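Local coordinates for protein regulator of chromosome condensation (Saccharomyces cerevisiae, PDB 3OF7) that promotes the exchange of GDP for GTP on the small GTPases Gsp1 and Gsp2, binds chromatin and controls RNA metabolism and nuclear transport, at residues R316-G321 with S325-Q330; V390-N395 with I435-G440. One frame throughout, in Å; residues are numbered along the deposited sequence.

Contact 1. Residues R316-G321 with S325-Q330; sequences RSIAAG and SLILSQ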
ATOM      1  N   ARG A 316      -3.309 -14.277   4.337  1.00 25.92           N
ATOM      2  CA  ARG A 316      -1.898 -14.042   4.077  1.00 24.65           C
ATOM      3  C   ARG A 316      -1.590 -12.545   4.125  1.00 23.14           C
ATOM      4  O   ARG A 316      -0.683 -12.108   4.839  1.00 23.33           O
ATOM      5  CB  ARG A 316      -1.518 -14.637   2.723  1.00 25.04           C
ATOM      6  CG  ARG A 316      -0.075 -14.434   2.283  1.00 26.56           C
ATOM      7  CD  ARG A 316       0.159 -15.355   1.101  1.00 30.03           C
ATOM      8  NE  ARG A 316       1.339 -15.054   0.297  1.00 33.31           N
ATOM      9  CZ  ARG A 316       2.572 -15.467   0.578  1.00 34.43           C
ATOM     10  NH1 ARG A 316       2.810 -16.175   1.679  1.00 35.56           N
ATOM     11  NH2 ARG A 316       3.571 -15.161  -0.238  1.00 34.62           N
ATOM     12  N   SER A 317      -2.359 -11.756   3.380  1.00 21.12           N
ATOM     13  CA  SER A 317      -2.141 -10.314   3.330  1.00 19.41           C
ATOM     14  C   SER A 317      -3.375  -9.604   2.804  1.00 18.34           C
ATOM     15  O   SER A 317      -4.286 -10.225   2.253  1.00 17.67           O
ATOM     16  CB  SER A 317      -0.931  -9.977   2.449  1.00 19.65           C
ATOM     17  OG  SER A 317      -1.145 -10.416   1.121  1.00 19.90           O
ATOM     18  N   ILE A 318      -3.389  -8.292   2.986  1.00 17.03           N
ATOM     19  CA  ILE A 318      -4.500  -7.469   2.554  1.00 16.15           C
ATOM     20  C   ILE A 318      -3.937  -6.224   1.873  1.00 15.21           C
ATOM     21  O   ILE A 318      -2.921  -5.693   2.299  1.00 15.68           O
ATOM     22  CB  ILE A 318      -5.373  -7.044   3.762  1.00 16.11           C
ATOM     23  CG1 ILE A 318      -5.956  -8.270   4.481  1.00 16.26           C
ATOM     24  CG2 ILE A 318      -6.497  -6.099   3.320  1.00 16.04           C
ATOM     25  CD1 ILE A 318      -6.406  -7.963   5.888  1.00 17.81           C
ATOM     26  N   ALA A 319      -4.584  -5.783   0.800  1.00 14.50           N
ATOM     27  CA  ALA A 319      -4.283  -4.493   0.209  1.00 13.89           C
ATOM     28  C   ALA A 319      -5.598  -3.769   0.029  1.00 13.84           C
ATOM     29  O   ALA A 319      -6.611  -4.399  -0.282  1.00 14.45           O
ATOM     30  CB  ALA A 319      -3.579  -4.667  -1.134  1.00 13.69           C
ATOM     31  N   ALA A 320      -5.599  -2.453   0.206  1.00 13.34           N
ATOM     32  CA  ALA A 320      -6.840  -1.693   0.034  1.00 12.82           C
ATOM     33  C   ALA A 320      -6.596  -0.297  -0.523  1.00 12.30           C
ATOM     34  O   ALA A 320      -5.580   0.326  -0.224  1.00 12.51           O
ATOM     35  CB  ALA A 320      -7.629  -1.629   1.364  1.00 12.14           C
ATOM     36  N   GLY A 321      -7.536   0.183  -1.335  1.00 12.50           N
ATOM     37  CA  GLY A 321      -7.452   1.516  -1.920  1.00 12.49           C
ATOM     38  C   GLY A 321      -8.384   2.507  -1.259  1.00 12.68           C
ATOM     39  O   GLY A 321      -8.618   2.427  -0.058  1.00 12.91           O
ATOM     40  N   SER A 325     -11.234  -3.216  -1.160  1.00 12.70           N
ATOM     41  CA  SER A 325     -10.297  -3.991  -0.367  1.00 13.52           C
ATOM     42  C   SER A 325     -10.031  -5.332  -1.016  1.00 13.30           C
ATOM     43  O   SER A 325     -10.908  -5.886  -1.665  1.00 13.52           O
ATOM     44  CB  SER A 325     -10.863  -4.216   1.028  1.00 13.68           C
ATOM     45  OG  SER A 325     -11.141  -2.968   1.628  1.00 14.47           O
ATOM     46  N   LEU A 326      -8.824  -5.852  -0.809  1.00 13.86           N
ATOM     47  CA  LEU A 326      -8.420  -7.126  -1.393  1.00 14.56           C
ATOM     48  C   LEU A 326      -7.799  -8.014  -0.330  1.00 15.36           C
ATOM     49  O   LEU A 326      -6.808  -7.647   0.291  1.00 15.22           O
ATOM     50  CB  LEU A 326      -7.426  -6.909  -2.539  1.00 14.37           C
ATOM     51  CG  LEU A 326      -7.854  -5.948  -3.653  1.00 15.16           C
ATOM     52  CD1 LEU A 326      -6.694  -5.726  -4.602  1.00 15.40           C
ATOM     53  CD2 LEU A 326      -9.083  -6.467  -4.412  1.00 15.27           C
ATOM     54  N   ILE A 327      -8.396  -9.181  -0.126  1.00 15.88           N
ATOM     55  CA  ILE A 327      -7.956 -10.087   0.925  1.00 17.07           C
ATOM     56  C   ILE A 327      -7.383 -11.350   0.305  1.00 16.99           C
ATOM     57  O   ILE A 327      -8.092 -12.097  -0.364  1.00 17.43           O
ATOM     58  CB  ILE A 327      -9.111 -10.430   1.889  1.00 17.09           C
ATOM     59  CG1 ILE A 327      -9.627  -9.151   2.566  1.00 17.60           C
ATOM     60  CG2 ILE A 327      -8.640 -11.449   2.946  1.00 18.05           C
ATOM     61  CD1 ILE A 327     -11.070  -9.247   3.075  1.00 20.80           C
ATOM     62  N   LEU A 328      -6.096 -11.583   0.537  1.00 17.84           N
ATOM     63  CA  LEU A 328      -5.424 -12.730  -0.055  1.00 18.31           C
ATOM     64  C   LEU A 328      -5.235 -13.866   0.954  1.00 19.11           C
ATOM     65  O   LEU A 328      -4.697 -13.652   2.038  1.00 19.25           O
ATOM     66  CB  LEU A 328      -4.075 -12.307  -0.632  1.00 17.69           C
ATOM     67  CG  LEU A 328      -3.237 -13.376  -1.334  1.00 17.38           C
ATOM     68  CD1 LEU A 328      -3.970 -13.910  -2.561  1.00 16.59           C
ATOM     69  CD2 LEU A 328      -1.884 -12.780  -1.729  1.00 18.29           C
ATOM     70  N   SER A 329      -5.677 -15.067   0.581  1.00 20.47           N
ATOM     71  CA  SER A 329      -5.523 -16.234   1.452  1.00 21.76           C
ATOM     72  C   SER A 329      -4.145 -16.859   1.268  1.00 22.68           C
ATOM     73  O   SER A 329      -3.484 -16.627   0.259  1.00 22.60           O
ATOM     74  CB  SER A 329      -6.597 -17.279   1.164  1.00 21.76           C
ATOM     75  OG  SER A 329      -6.351 -17.927  -0.069  1.00 21.83           O
ATOM     76  N   GLN A 330      -3.731 -17.672   2.237  1.00 23.95           N
ATOM     77  CA  GLN A 330      -2.493 -18.449   2.128  1.00 25.26           C
ATOM     78  C   GLN A 330      -2.459 -19.394   0.922  1.00 25.37           C
ATOM     79  O   GLN A 330      -1.389 -19.647   0.372  1.00 25.81           O
ATOM     80  CB  GLN A 330      -2.217 -19.237   3.418  1.00 25.40           C
ATOM     81  CG  GLN A 330      -1.618 -18.410   4.552  1.00 28.16           C
ATOM     82  CD  GLN A 330      -0.250 -17.818   4.225  1.00 30.76           C
ATOM     83  OE1 GLN A 330       0.364 -18.140   3.206  0.70 32.13           O
ATOM     84  NE2 GLN A 330       0.228 -16.942   5.095  1.00 32.47           N
TER
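A319 and L326 face each other as a hydrogen-bonded pair: L326 N gives its hydrogen to A319 O at 2.7 Å, and A319 N returns the bond to L326 O at 2.9 Å. Next to them, I318 and I327 form a non-hydrogen-bonded pair, where the CA of I318 makes a C-H...O contact with L326 O at 3.2 Å and the two CG1 branches meet on one face of the sheet. L328 N bonds to S317 O at 2.8 Å. L328 O is gripped twice, by R316 N at 2.8 Å in the carbonyl plane and by S317 N at 3.3 Å from a tilted position. R316 and S317 thus both face L328, a classic beta bulge. Beyond it the R316 side chain, extended with CG anti to the backbone N (chi1 178°), crosses the Q330 side chain at about a right angle; NH1 makes a weak bond to Q330 OE1, 3.5 Å away. The firmer hold on R316 is NE to the carbonyl of K380 on the next blade. S325 OG, beside the methyl of A320, bonds to the carbonyl of Q288. This is the inner antiparallel hairpin of one blade of the RCC1 beta-propeller.

Contact 2. Residues V390-N395 with I435-G440; sequences VAVAQN and ILVGCG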
ATOM      1  N   VAL A 390      -2.914  -4.295  -8.459  1.00 13.15           N
ATOM      2  CA  VAL A 390      -1.965  -5.158  -9.139  1.00 13.41           C
ATOM      3  C   VAL A 390      -1.723  -6.356  -8.226  1.00 13.89           C
ATOM      4  O   VAL A 390      -1.424  -6.190  -7.040  1.00 14.07           O
ATOM      5  CB  VAL A 390      -0.619  -4.438  -9.435  1.00 13.49           C
ATOM      6  CG1 VAL A 390       0.363  -5.373 -10.163  1.00 13.66           C
ATOM      7  CG2 VAL A 390      -0.838  -3.162 -10.243  1.00 11.41           C
ATOM      8  N   ALA A 391      -1.883  -7.557  -8.776  1.00 14.32           N
ATOM      9  CA  ALA A 391      -1.585  -8.793  -8.046  1.00 14.52           C
ATOM     10  C   ALA A 391      -0.510  -9.599  -8.774  1.00 15.03           C
ATOM     11  O   ALA A 391      -0.375  -9.509  -9.998  1.00 15.09           O
ATOM     12  CB  ALA A 391      -2.852  -9.625  -7.868  1.00 14.33           C
ATOM     13  N   VAL A 392       0.255 -10.384  -8.021  1.00 15.48           N
ATOM     14  CA  VAL A 392       1.327 -11.189  -8.614  1.00 15.79           C
ATOM     15  C   VAL A 392       0.978 -12.659  -8.499  1.00 16.03           C
ATOM     16  O   VAL A 392       0.784 -13.171  -7.392  1.00 16.12           O
ATOM     17  CB  VAL A 392       2.689 -10.925  -7.944  1.00 15.87           C
ATOM     18  CG1 VAL A 392       3.791 -11.735  -8.645  1.00 15.83           C
ATOM     19  CG2 VAL A 392       3.019  -9.451  -7.994  1.00 15.47           C
ATOM     20  N   ALA A 393       0.878 -13.328  -9.645  1.00 16.54           N
ATOM     21  CA  ALA A 393       0.586 -14.758  -9.672  1.00 16.92           C
ATOM     22  C   ALA A 393       1.736 -15.538  -9.059  1.00 17.21           C
ATOM     23  O   ALA A 393       2.850 -15.041  -8.975  1.00 16.82           O
ATOM     24  CB  ALA A 393       0.325 -15.234 -11.111  1.00 16.71           C
ATOM     25  N   GLN A 394       1.479 -16.779  -8.657  1.00 18.51           N
ATOM     26  CA  GLN A 394       2.540 -17.601  -8.071  1.00 19.80           C
ATOM     27  C   GLN A 394       3.761 -17.698  -8.999  1.00 19.66           C
ATOM     28  O   GLN A 394       4.896 -17.726  -8.523  1.00 19.49           O
ATOM     29  CB  GLN A 394       2.014 -18.987  -7.685  1.00 20.34           C
ATOM     30  CG  GLN A 394       1.085 -18.979  -6.467  0.90 23.08           C
ATOM     31  CD  GLN A 394       0.540 -20.359  -6.119  0.70 26.46           C
ATOM     32  OE1 GLN A 394       0.545 -21.274  -6.945  0.80 28.19           O
ATOM     33  NE2 GLN A 394       0.060 -20.508  -4.891  0.80 28.14           N
ATOM     34  N   ASN A 395       3.524 -17.694 -10.312  1.00 19.92           N
ATOM     35  CA  ASN A 395       4.611 -17.818 -11.301  1.00 19.74           C
ATOM     36  C   ASN A 395       5.372 -16.518 -11.636  1.00 19.53           C
ATOM     37  O   ASN A 395       6.248 -16.518 -12.503  1.00 19.03           O
ATOM     38  CB  ASN A 395       4.125 -18.547 -12.575  1.00 20.16           C
ATOM     39  CG  ASN A 395       3.214 -17.691 -13.464  1.00 20.81           C
ATOM     40  OD1 ASN A 395       2.747 -16.616 -13.076  1.00 21.93           O
ATOM     41  ND2 ASN A 395       2.955 -18.181 -14.672  1.00 19.48           N
ATOM     42  N   ILE A 435       8.520  -9.746  -7.990  1.00 14.98           N
ATOM     43  CA  ILE A 435       8.652 -10.108  -6.571  1.00 15.51           C
ATOM     44  C   ILE A 435       7.809  -9.187  -5.678  1.00 15.10           C
ATOM     45  O   ILE A 435       7.105  -9.662  -4.769  1.00 15.79           O
ATOM     46  CB  ILE A 435      10.147 -10.084  -6.117  1.00 15.58           C
ATOM     47  CG1 ILE A 435      11.042 -10.927  -7.041  1.00 17.17           C
ATOM     48  CG2 ILE A 435      10.308 -10.544  -4.651  1.00 16.91           C
ATOM     49  CD1 ILE A 435      10.669 -12.390  -7.106  1.00 19.07           C
ATOM     50  N   LEU A 436       7.877  -7.882  -5.939  1.00 14.30           N
ATOM     51  CA  LEU A 436       7.167  -6.890  -5.127  1.00 13.96           C
ATOM     52  C   LEU A 436       6.338  -5.972  -6.013  1.00 14.21           C
ATOM     53  O   LEU A 436       6.737  -5.668  -7.133  1.00 13.94           O
ATOM     54  CB  LEU A 436       8.158  -6.056  -4.304  1.00 14.03           C
ATOM     55  CG  LEU A 436       9.060  -6.758  -3.277  1.00 14.33           C
ATOM     56  CD1 LEU A 436      10.080  -5.758  -2.704  1.00 16.03           C
ATOM     57  CD2 LEU A 436       8.275  -7.415  -2.143  1.00 16.17           C
ATOM     58  N   VAL A 437       5.176  -5.550  -5.521  1.00 13.90           N
ATOM     59  CA  VAL A 437       4.355  -4.564  -6.218  1.00 13.86           C
ATOM     60  C   VAL A 437       3.803  -3.555  -5.225  1.00 13.89           C
ATOM     61  O   VAL A 437       3.611  -3.885  -4.059  1.00 13.57           O
ATOM     62  CB  VAL A 437       3.162  -5.198  -6.977  1.00 14.36           C
ATOM     63  CG1 VAL A 437       3.648  -5.945  -8.215  1.00 14.51           C
ATOM     64  CG2 VAL A 437       2.337  -6.108  -6.065  1.00 14.00           C
ATOM     65  N   GLY A 438       3.555  -2.339  -5.701  1.00 13.66           N
ATOM     66  CA  GLY A 438       2.965  -1.271  -4.882  1.00 14.05           C
ATOM     67  C   GLY A 438       2.231  -0.322  -5.802  1.00 13.83           C
ATOM     68  O   GLY A 438       2.540  -0.251  -6.994  1.00 13.03           O
ATOM     69  N   CYS A 439       1.253   0.397  -5.267  1.00 13.85           N
ATOM     70  CA  CYS A 439       0.414   1.273  -6.094  1.00 14.59           C
ATOM     71  C   CYS A 439       0.120   2.560  -5.354  1.00 15.02           C
ATOM     72  O   CYS A 439      -0.003   2.557  -4.125  1.00 14.69           O
ATOM     73  CB  CYS A 439      -0.921   0.594  -6.422  1.00 14.44           C
ATOM     74  SG  CYS A 439      -0.811  -0.998  -7.257  1.00 15.05           S
ATOM     75  N   GLY A 440       0.020   3.648  -6.109  1.00 15.45           N
ATOM     76  CA  GLY A 440      -0.306   4.963  -5.559  1.00 16.35           C
ATOM     77  C   GLY A 440      -1.592   5.486  -6.153  1.00 16.86           C
ATOM     78  O   GLY A 440      -2.431   4.706  -6.643  1.00 17.11           O
TER
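Neighbouring blades of the RCC1 beta-propeller meet here: strand 388-393 is the second strand of its blade, and strand 432-439 is an outermost strand of the next sheet. Their short segments run antiparallel at 168° with axes 7.4 Å apart, and no hydrogen bond joins them, so side-chain packing carries the contact. V437 sits in the middle. Its CG1, anti to its carbonyl carbon (chi1 -72°), reaches between two valines, touching CG2 of V392 at 3.6 Å and CG1 of V390 at 3.9 Å. The V392 and V437 side chains lie alongside each other, pointing opposite ways, and CG2 of V437 also approaches the V390 carbonyl oxygen at 3.9 Å. V390 splits its two methyls between partners: with CG1 on V437, CG2 is turned toward C439 and meets its SG at 3.7 Å. A383, on the strand paired with 388-393, also packs on V437; from strand 443-450, S446 touches V437, and S444 touches both C439 and V390. Just after C439, the carbonyl of G440 accepts a hydrogen bond from NE2 of H388, tying the two blades once more. This is side-chain packing between successive blades of the RCC1 beta-propeller.

Both contacts join antiparallel strands and both are largely buried, yet they work at different levels of the fold. Contact 1 lies within one blade and is written in backbone hydrogen bonds between adjoining strands; its polar, exposed end at R316 and Q330 comes to the surface. Contact 2 joins strands of different blades, spaced too widely for backbone pairing, and relies on apolar side-chain packing. The two are neighbours, with centres 12 Å apart and nearest atoms about 6 Å apart, and they do not touch. Strand 379-384 stands between them: A319 and L326 pack on its V382, while V390 and V392 pair with its backbone.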